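Side-chain contacts in exodeoxyribonuclease III (Methanosarcina mazei, PDB 5J8N), which probably cleaves DNA at abasic sites and trims double-stranded DNA from its 3' ends, using magnesium or manganese ions: residues A[131-136]-A[178-183]; A[146-151]-A[187-192]. The protein carries 3 engineered substitutions. All blocks are in the same frame, centred on the assembly; numbering follows the deposited sequence.

Interaction 1 of 2, residues A[131-136]-A[178-183]; sequences AFLDYA and RAWMDK
The rings of Phe132 and Trp180 meet rim to rim, each lying near the other's ring plane at the point of contact, with the two planes steeply inclined, at roughly 60°. Phe132 CD2 is 3.7 Å from Trp180 CZ2, and Phe132 CE2 is 3.9 Å from Trp180 CH2, so the six-membered end of the indole takes the contact. Tyr129 stacks on the indole, and Phe184 meets it as well. The Phe132 ring also makes edge-to-face contacts with Phe112 and Phe184, which places the pair inside an aromatic cluster. The pyrrole side of the indole belongs to Leu133. Leu133 CD2 approaches Trp180 NE1 obliquely at 4.0 Å, while Leu133 CB is 4.1 Å from the same nitrogen; the two side chains run past each other in opposite directions. Here helices 119-141 and 175-186 lie on the mixed sheet of a DNase I-like α/β sandwich: Phe132 rests on Leu108 and Ile110 of strand 106-111, and Met181 on Tyr223 and Phe225 of strand 218-227. The axes of the two segments run almost parallel, 6° apart, with a closest approach of 11.6 Å, a gap that large side chains must bridge. Leu133 turns its CG away from the backbone N (chi1 -179°), sending CD2 toward the second helix. There Lys183 lies extended across it, packing its methylenes CG, CD and CE on Leu133 CD2 at the exposed margin, with CE 3.9 Å from that methyl. Lys183 NZ is 6.4 Å from Asp134 OD1, opposite charges not in contact.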
ATOM      1  N   ALA A 131      -9.582  -3.095 -12.820  1.00 15.58           N
ATOM      2  CA  ALA A 131      -8.564  -2.516 -13.694  1.00 17.09           C
ATOM      3  C   ALA A 131      -7.186  -2.866 -13.189  1.00 15.27           C
ATOM      4  O   ALA A 131      -6.314  -3.185 -13.969  1.00 16.62           O
ATOM      5  CB  ALA A 131      -8.724  -1.000 -13.808  1.00 17.51           C
ATOM      6  N   PHE A 132      -6.954  -2.744 -11.884  1.00 13.76           N
ATOM      7  CA  PHE A 132      -5.700  -3.147 -11.346  1.00 13.69           C
ATOM      8  C   PHE A 132      -5.365  -4.615 -11.615  1.00 14.07           C
ATOM      9  O   PHE A 132      -4.217  -4.917 -12.007  1.00 14.54           O
ATOM     10  CB  PHE A 132      -5.687  -2.877  -9.822  1.00 14.34           C
ATOM     11  CG  PHE A 132      -4.640  -3.732  -9.097  1.00 13.04           C
ATOM     12  CD1 PHE A 132      -3.309  -3.418  -9.231  1.00 14.50           C
ATOM     13  CD2 PHE A 132      -4.994  -4.886  -8.404  1.00 14.09           C
ATOM     14  CE1 PHE A 132      -2.306  -4.227  -8.610  1.00 12.79           C
ATOM     15  CE2 PHE A 132      -4.010  -5.695  -7.833  1.00 14.67           C
ATOM     16  CZ  PHE A 132      -2.695  -5.391  -7.978  1.00 14.64           C
ATOM     17  N   LEU A 133      -6.332  -5.510 -11.442  1.00 14.85           N
ATOM     18  CA  LEU A 133      -6.019  -6.925 -11.640  1.00 16.36           C
ATOM     19  C   LEU A 133      -5.630  -7.161 -13.095  1.00 17.15           C
ATOM     20  O   LEU A 133      -4.652  -7.879 -13.376  1.00 15.44           O
ATOM     21  CB  LEU A 133      -7.218  -7.781 -11.230  1.00 16.75           C
ATOM     22  CG  LEU A 133      -6.960  -9.288 -11.379  1.00 16.49           C
ATOM     23  CD1 LEU A 133      -5.660  -9.678 -10.692  1.00 18.81           C
ATOM     24  CD2 LEU A 133      -8.174 -10.016 -10.828  1.00 26.09           C
ATOM     25  N   ASP A 134      -6.316  -6.518 -14.018  1.00 15.30           N
ATOM     26  CA  ASP A 134      -5.953  -6.723 -15.414  1.00 16.00           C
ATOM     27  C   ASP A 134      -4.577  -6.152 -15.720  1.00 17.02           C
ATOM     28  O   ASP A 134      -3.793  -6.759 -16.484  1.00 17.51           O
ATOM     29  CB  ASP A 134      -7.002  -6.098 -16.355  1.00 18.99           C
ATOM     30  CG  ASP A 134      -8.316  -6.876 -16.386  1.00 23.12           C
ATOM     31  OD1 ASP A 134      -8.380  -8.023 -15.913  1.00 26.95           O
ATOM     32  OD2 ASP A 134      -9.311  -6.328 -16.850  1.00 28.32           O
ATOM     33  N   TYR A 135      -4.256  -5.008 -15.154  1.00 16.06           N
ATOM     34  CA  TYR A 135      -2.966  -4.385 -15.317  1.00 15.06           C
ATOM     35  C   TYR A 135      -1.857  -5.272 -14.778  1.00 16.47           C
ATOM     36  O   TYR A 135      -0.862  -5.500 -15.496  1.00 16.26           O
ATOM     37  CB  TYR A 135      -2.968  -3.032 -14.615  1.00 16.25           C
ATOM     38  CG  TYR A 135      -1.722  -2.245 -14.764  1.00 15.06           C
ATOM     39  CD1 TYR A 135      -0.606  -2.524 -13.979  1.00 15.34           C
ATOM     40  CD2 TYR A 135      -1.636  -1.227 -15.722  1.00 15.00           C
ATOM     41  CE1 TYR A 135       0.569  -1.767 -14.120  1.00 16.60           C
ATOM     42  CE2 TYR A 135      -0.472  -0.476 -15.862  1.00 16.23           C
ATOM     43  CZ  TYR A 135       0.618  -0.758 -15.034  1.00 16.98           C
ATOM     44  OH  TYR A 135       1.761   0.003 -15.190  1.00 19.33           O
ATOM     45  N   ALA A 136      -1.997  -5.744 -13.547  1.00 14.29           N
ATOM     46  CA  ALA A 136      -0.966  -6.598 -12.960  1.00 14.67           C
ATOM     47  C   ALA A 136      -0.862  -7.878 -13.753  1.00 16.14           C
ATOM     48  O   ALA A 136       0.266  -8.309 -14.055  1.00 16.55           O
ATOM     49  CB  ALA A 136      -1.327  -6.842 -11.532  1.00 15.44           C
ATOM     50  N   ARG A 178     -14.051  -9.057  -0.367  1.00 15.84           N
ATOM     51  CA  ARG A 178     -13.257 -10.214   0.051  1.00 15.95           C
ATOM     52  C   ARG A 178     -13.128 -11.191  -1.119  1.00 16.82           C
ATOM     53  O   ARG A 178     -12.029 -11.754  -1.323  1.00 17.02           O
ATOM     54  CB  ARG A 178     -13.915 -10.873   1.247  1.00 16.80           C
ATOM     55  CG  ARG A 178     -13.993  -9.920   2.472  1.00 18.33           C
ATOM     56  CD  ARG A 178     -14.869 -10.521   3.550  1.00 18.80           C
ATOM     57  NE  ARG A 178     -14.269 -11.779   4.027  1.00 19.70           N
ATOM     58  CZ  ARG A 178     -14.916 -12.693   4.738  1.00 22.41           C
ATOM     59  NH1 ARG A 178     -16.208 -12.527   5.075  1.00 22.18           N
ATOM     60  NH2 ARG A 178     -14.268 -13.788   5.124  1.00 21.46           N
ATOM     61  N   ALA A 179     -14.206 -11.346  -1.898  1.00 17.54           N
ATOM     62  CA  ALA A 179     -14.219 -12.291  -3.026  1.00 16.82           C
ATOM     63  C   ALA A 179     -13.238 -11.771  -4.066  1.00 18.31           C
ATOM     64  O   ALA A 179     -12.550 -12.560  -4.747  1.00 17.92           O
ATOM     65  CB  ALA A 179     -15.614 -12.447  -3.613  1.00 18.69           C
ATOM     66  N   TRP A 180     -13.192 -10.456  -4.259  1.00 17.39           N
ATOM     67  CA  TRP A 180     -12.234  -9.934  -5.232  1.00 16.56           C
ATOM     68  C   TRP A 180     -10.815 -10.265  -4.777  1.00 15.60           C
ATOM     69  O   TRP A 180      -9.974 -10.630  -5.608  1.00 16.88           O
ATOM     70  CB  TRP A 180     -12.394  -8.420  -5.472  1.00 16.34           C
ATOM     71  CG  TRP A 180     -11.300  -7.970  -6.393  1.00 16.71           C
ATOM     72  CD1 TRP A 180     -11.302  -8.058  -7.759  1.00 18.93           C
ATOM     73  CD2 TRP A 180      -9.989  -7.509  -6.023  1.00 16.42           C
ATOM     74  NE1 TRP A 180     -10.073  -7.643  -8.249  1.00 16.99           N
ATOM     75  CE2 TRP A 180      -9.263  -7.297  -7.205  1.00 14.67           C
ATOM     76  CE3 TRP A 180      -9.390  -7.201  -4.809  1.00 15.58           C
ATOM     77  CZ2 TRP A 180      -7.946  -6.797  -7.209  1.00 16.37           C
ATOM     78  CZ3 TRP A 180      -8.075  -6.710  -4.795  1.00 17.18           C
ATOM     79  CH2 TRP A 180      -7.353  -6.532  -6.010  1.00 15.39           C
ATOM     80  N   MET A 181     -10.501 -10.137  -3.482  1.00 14.82           N
ATOM     81  CA  MET A 181      -9.168 -10.504  -3.009  1.00 13.66           C
ATOM     82  C   MET A 181      -8.885 -11.986  -3.267  1.00 15.55           C
ATOM     83  O   MET A 181      -7.768 -12.342  -3.674  1.00 15.84           O
ATOM     84  CB  MET A 181      -9.045 -10.162  -1.553  1.00 14.66           C
ATOM     85  CG  MET A 181      -9.042  -8.620  -1.288  1.00 15.41           C
ATOM     86  SD  MET A 181      -8.473  -8.173   0.350  1.00 14.93           S
ATOM     87  CE  MET A 181      -6.747  -8.563   0.206  1.00 16.26           C
ATOM     88  N   ASP A 182      -9.876 -12.857  -3.092  1.00 15.93           N
ATOM     89  CA  ASP A 182      -9.702 -14.267  -3.410  1.00 15.86           C
ATOM     90  C   ASP A 182      -9.292 -14.405  -4.885  1.00 17.19           C
ATOM     91  O   ASP A 182      -8.367 -15.173  -5.225  1.00 17.76           O
ATOM     92  CB  ASP A 182     -10.984 -15.062  -3.189  1.00 17.10           C
ATOM     93  CG  ASP A 182     -11.380 -15.213  -1.716  1.00 18.89           C
ATOM     94  OD1 ASP A 182     -10.488 -15.177  -0.810  1.00 18.52           O
ATOM     95  OD2 ASP A 182     -12.607 -15.413  -1.485  1.00 21.35           O
ATOM     96  N   LYS A 183     -10.012 -13.705  -5.766  1.00 17.45           N
ATOM     97  CA  LYS A 183      -9.802 -13.801  -7.223  1.00 16.74           C
ATOM     98  C   LYS A 183      -8.391 -13.290  -7.561  1.00 16.63           C
ATOM     99  O   LYS A 183      -7.684 -13.917  -8.359  1.00 17.46           O
ATOM    100  CB  LYS A 183     -10.864 -12.999  -7.943  1.00 19.01           C
ATOM    101  CG  LYS A 183     -10.700 -12.963  -9.461  1.00 20.92           C
ATOM    102  CD  LYS A 183     -11.713 -11.926  -9.985  1.00 27.26           C
ATOM    103  CE  LYS A 183     -11.584 -11.753 -11.496  1.00 33.03           C
ATOM    104  NZ  LYS A 183     -12.611 -10.778 -12.007  1.00 36.73           N
TER

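Interaction 2 of 2, residues A[146-151]-A[187-192]; sequences LVICGD and AGYLDS
Tyr189 reaches from strand 189-191 to Leu146 and Ile148 of strand 146-149. Both strands pair antiparallel with strand 218-227 in one sheet of the DNase I-like sandwich, yet no hydrogen bond joins them directly, and side chains alone make this contact. From CB the Tyr189 side chain leaves with CG opposite the carbonyl carbon (chi1 -57°), which swings one flank of the ring toward strand 146-149. Along that flank, CD2 comes first and lies 4.0 Å from Ile148 CD1. CE2 meets both methyls: Ile148 CD1 at 4.1 Å, obliquely placed, and Leu146 CD1 at 4.0 Å, near the ring plane at its edge. At the tip, OH comes within 4.1 Å of Leu146 CD1 and hydrogen-bonds to Asn137 OD1 on helix 119-141. Replacing Tyr189 by alanine would probably open a gap beside the two methyls and leave Asn137 OD1 without this hydroxyl. Farther along the first segment, Asp151, predicted to be catalytic, engages Asn10 through OD2. The Ile148 methyl facing Tyr189 is reached by an unusual, nearly eclipsed torsion, with chi2 at 118°.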
ATOM      1  N   LEU A 146       6.449  -8.958  -9.755  1.00 13.92           N
ATOM      2  CA  LEU A 146       5.637  -7.862  -9.247  1.00 13.76           C
ATOM      3  C   LEU A 146       5.607  -7.812  -7.756  1.00 13.61           C
ATOM      4  O   LEU A 146       5.297  -8.809  -7.099  1.00 14.30           O
ATOM      5  CB  LEU A 146       4.192  -8.023  -9.735  1.00 14.25           C
ATOM      6  CG  LEU A 146       4.091  -7.790 -11.242  1.00 18.80           C
ATOM      7  CD1 LEU A 146       2.881  -8.487 -11.830  1.00 30.79           C
ATOM      8  CD2 LEU A 146       4.043  -6.304 -11.530  1.00 29.43           C
ATOM      9  N   VAL A 147       5.843  -6.620  -7.206  1.00 13.23           N
ATOM     10  CA  VAL A 147       5.653  -6.334  -5.795  1.00 12.33           C
ATOM     11  C   VAL A 147       4.578  -5.259  -5.774  1.00 11.97           C
ATOM     12  O   VAL A 147       4.734  -4.225  -6.448  1.00 13.13           O
ATOM     13  CB  VAL A 147       6.946  -5.816  -5.143  1.00 11.40           C
ATOM     14  CG1 VAL A 147       6.701  -5.447  -3.683  1.00 14.70           C
ATOM     15  CG2 VAL A 147       7.988  -6.843  -5.241  1.00 14.00           C
ATOM     16  N   ILE A 148       3.497  -5.480  -5.037  1.00 12.00           N
ATOM     17  CA  ILE A 148       2.403  -4.532  -4.956  1.00 13.37           C
ATOM     18  C   ILE A 148       2.179  -4.184  -3.520  1.00 12.74           C
ATOM     19  O   ILE A 148       1.818  -5.034  -2.702  1.00 13.48           O
ATOM     20  CB  ILE A 148       1.095  -5.118  -5.544  1.00 13.33           C
ATOM     21  CG1 ILE A 148       1.350  -5.554  -7.000  1.00 13.98           C
ATOM     22  CG2 ILE A 148      -0.033  -4.094  -5.468  1.00 15.94           C
ATOM     23  CD1 ILE A 148       1.159  -7.064  -7.212  1.00 18.73           C
ATOM     24  N   CYS A 149       2.387  -2.923  -3.176  1.00 11.35           N
ATOM     25  CA  CYS A 149       2.165  -2.569  -1.755  1.00 11.34           C
ATOM     26  C   CYS A 149       1.132  -1.470  -1.688  1.00 11.99           C
ATOM     27  O   CYS A 149       1.014  -0.593  -2.573  1.00 12.04           O
ATOM     28  CB  CYS A 149       3.450  -2.105  -1.079  1.00 13.66           C
ATOM     29  SG  CYS A 149       4.286  -0.670  -1.803  1.00 14.64           S
ATOM     30  N   GLY A 150       0.458  -1.447  -0.540  1.00 14.30           N
ATOM     31  CA  GLY A 150      -0.370  -0.290  -0.247  1.00 14.22           C
ATOM     32  C   GLY A 150      -1.580  -0.671   0.548  1.00 13.29           C
ATOM     33  O   GLY A 150      -1.667  -1.728   1.200  1.00 12.89           O
ATOM     34  N   ASP A 151      -2.517   0.274   0.550  1.00 12.50           N
ATOM     35  CA  ASP A 151      -3.723   0.224   1.365  1.00 10.29           C
ATOM     36  C   ASP A 151      -4.822  -0.291   0.481  1.00 11.50           C
ATOM     37  O   ASP A 151      -5.305   0.442  -0.401  1.00 11.79           O
ATOM     38  CB  ASP A 151      -3.986   1.621   1.892  1.00 11.50           C
ATOM     39  CG  ASP A 151      -5.254   1.759   2.646  1.00 11.77           C
ATOM     40  OD1 ASP A 151      -5.965   0.772   2.886  1.00 13.68           O
ATOM     41  OD2 ASP A 151      -5.567   2.926   3.028  1.00 11.99           O
ATOM     42  N   ALA A 187      -5.085 -15.584  -9.057  1.00 17.47           N
ATOM     43  CA  ALA A 187      -4.404 -15.298 -10.319  1.00 18.05           C
ATOM     44  C   ALA A 187      -2.904 -15.495 -10.235  1.00 18.76           C
ATOM     45  O   ALA A 187      -2.223 -15.397 -11.237  1.00 22.30           O
ATOM     46  CB  ALA A 187      -4.705 -13.869 -10.769  1.00 19.99           C
ATOM     47  N   GLY A 188      -2.404 -15.793  -9.036  1.00 16.46           N
ATOM     48  CA  GLY A 188      -1.003 -16.166  -8.854  1.00 18.14           C
ATOM     49  C   GLY A 188      -0.213 -15.136  -8.071  1.00 17.35           C
ATOM     50  O   GLY A 188       0.928 -14.835  -8.429  1.00 17.39           O
ATOM     51  N   TYR A 189      -0.785 -14.629  -6.987  1.00 14.93           N
ATOM     52  CA  TYR A 189      -0.120 -13.668  -6.149  1.00 14.56           C
ATOM     53  C   TYR A 189      -0.198 -14.166  -4.711  1.00 15.68           C
ATOM     54  O   TYR A 189      -1.159 -14.867  -4.341  1.00 17.36           O
ATOM     55  CB  TYR A 189      -0.745 -12.259  -6.266  1.00 14.39           C
ATOM     56  CG  TYR A 189      -0.749 -11.714  -7.691  1.00 14.36           C
ATOM     57  CD1 TYR A 189      -1.796 -11.996  -8.551  1.00 16.23           C
ATOM     58  CD2 TYR A 189       0.286 -10.865  -8.140  1.00 15.45           C
ATOM     59  CE1 TYR A 189      -1.798 -11.524  -9.834  1.00 15.30           C
ATOM     60  CE2 TYR A 189       0.285 -10.395  -9.441  1.00 16.15           C
ATOM     61  CZ  TYR A 189      -0.772 -10.704 -10.256  1.00 16.92           C
ATOM     62  OH  TYR A 189      -0.801 -10.211 -11.551  1.00 18.70           O
ATOM     63  N   LEU A 190       0.751 -13.707  -3.901  1.00 14.29           N
ATOM     64  CA  LEU A 190       0.861 -14.098  -2.491  1.00 15.10           C
ATOM     65  C   LEU A 190       0.715 -12.930  -1.583  1.00 13.00           C
ATOM     66  O   LEU A 190       1.311 -11.857  -1.840  1.00 13.83           O
ATOM     67  CB  LEU A 190       2.237 -14.750  -2.224  1.00 15.43           C
ATOM     68  CG  LEU A 190       2.542 -15.912  -3.125  1.00 17.43           C
ATOM     69  CD1 LEU A 190       3.971 -16.406  -2.833  1.00 20.02           C
ATOM     70  CD2 LEU A 190       1.519 -17.030  -2.913  1.00 21.29           C
ATOM     71  N   ASP A 191      -0.071 -13.086  -0.511  1.00 12.73           N
ATOM     72  CA  ASP A 191      -0.158 -12.111   0.585  1.00 13.75           C
ATOM     73  C   ASP A 191       1.098 -12.331   1.454  1.00 13.41           C
ATOM     74  O   ASP A 191       1.233 -13.336   2.171  1.00 14.33           O
ATOM     75  CB  ASP A 191      -1.473 -12.352   1.346  1.00 13.15           C
ATOM     76  CG  ASP A 191      -1.681 -11.475   2.518  1.00 14.97           C
ATOM     77  OD1 ASP A 191      -0.752 -10.818   3.002  1.00 14.11           O
ATOM     78  OD2 ASP A 191      -2.824 -11.438   3.009  1.00 15.14           O
ATOM     79  N   SER A 192       2.069 -11.440   1.349  1.00 12.67           N
ATOM     80  CA  SER A 192       3.392 -11.749   1.920  1.00 12.20           C
ATOM     81  C   SER A 192       3.338 -11.994   3.446  1.00 12.99           C
ATOM     82  O   SER A 192       4.023 -12.903   3.936  1.00 13.53           O
ATOM     83  CB  SER A 192       4.429 -10.671   1.558  1.00 12.39           C
ATOM     84  OG  SER A 192       4.082  -9.428   2.114  1.00 12.85           O
TER

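Overall arrangement
The four segments alternate along the chain: 131-136, 146-151, 178-183, then 187-192. Helix 119-141 leads into strand 146-149, and helix 175-186 into strand 189-191. Interaction 1 joins the two helices, interaction 2 the two strands of the sheet beneath them, and the centres lie 10 Å apart. The layers touch directly: Ala136 C is 3.2 Å from Tyr189 OH, and Phe132 CE1 is 3.9 Å from Ile148 CG2. Phe184 adds a bridge, meeting the rings of Phe132, Trp180 and Tyr189. One continuous core therefore runs from the helices into the sheet whose strand 146-149 leads to Asp151, a predicted catalytic and metal-binding residue.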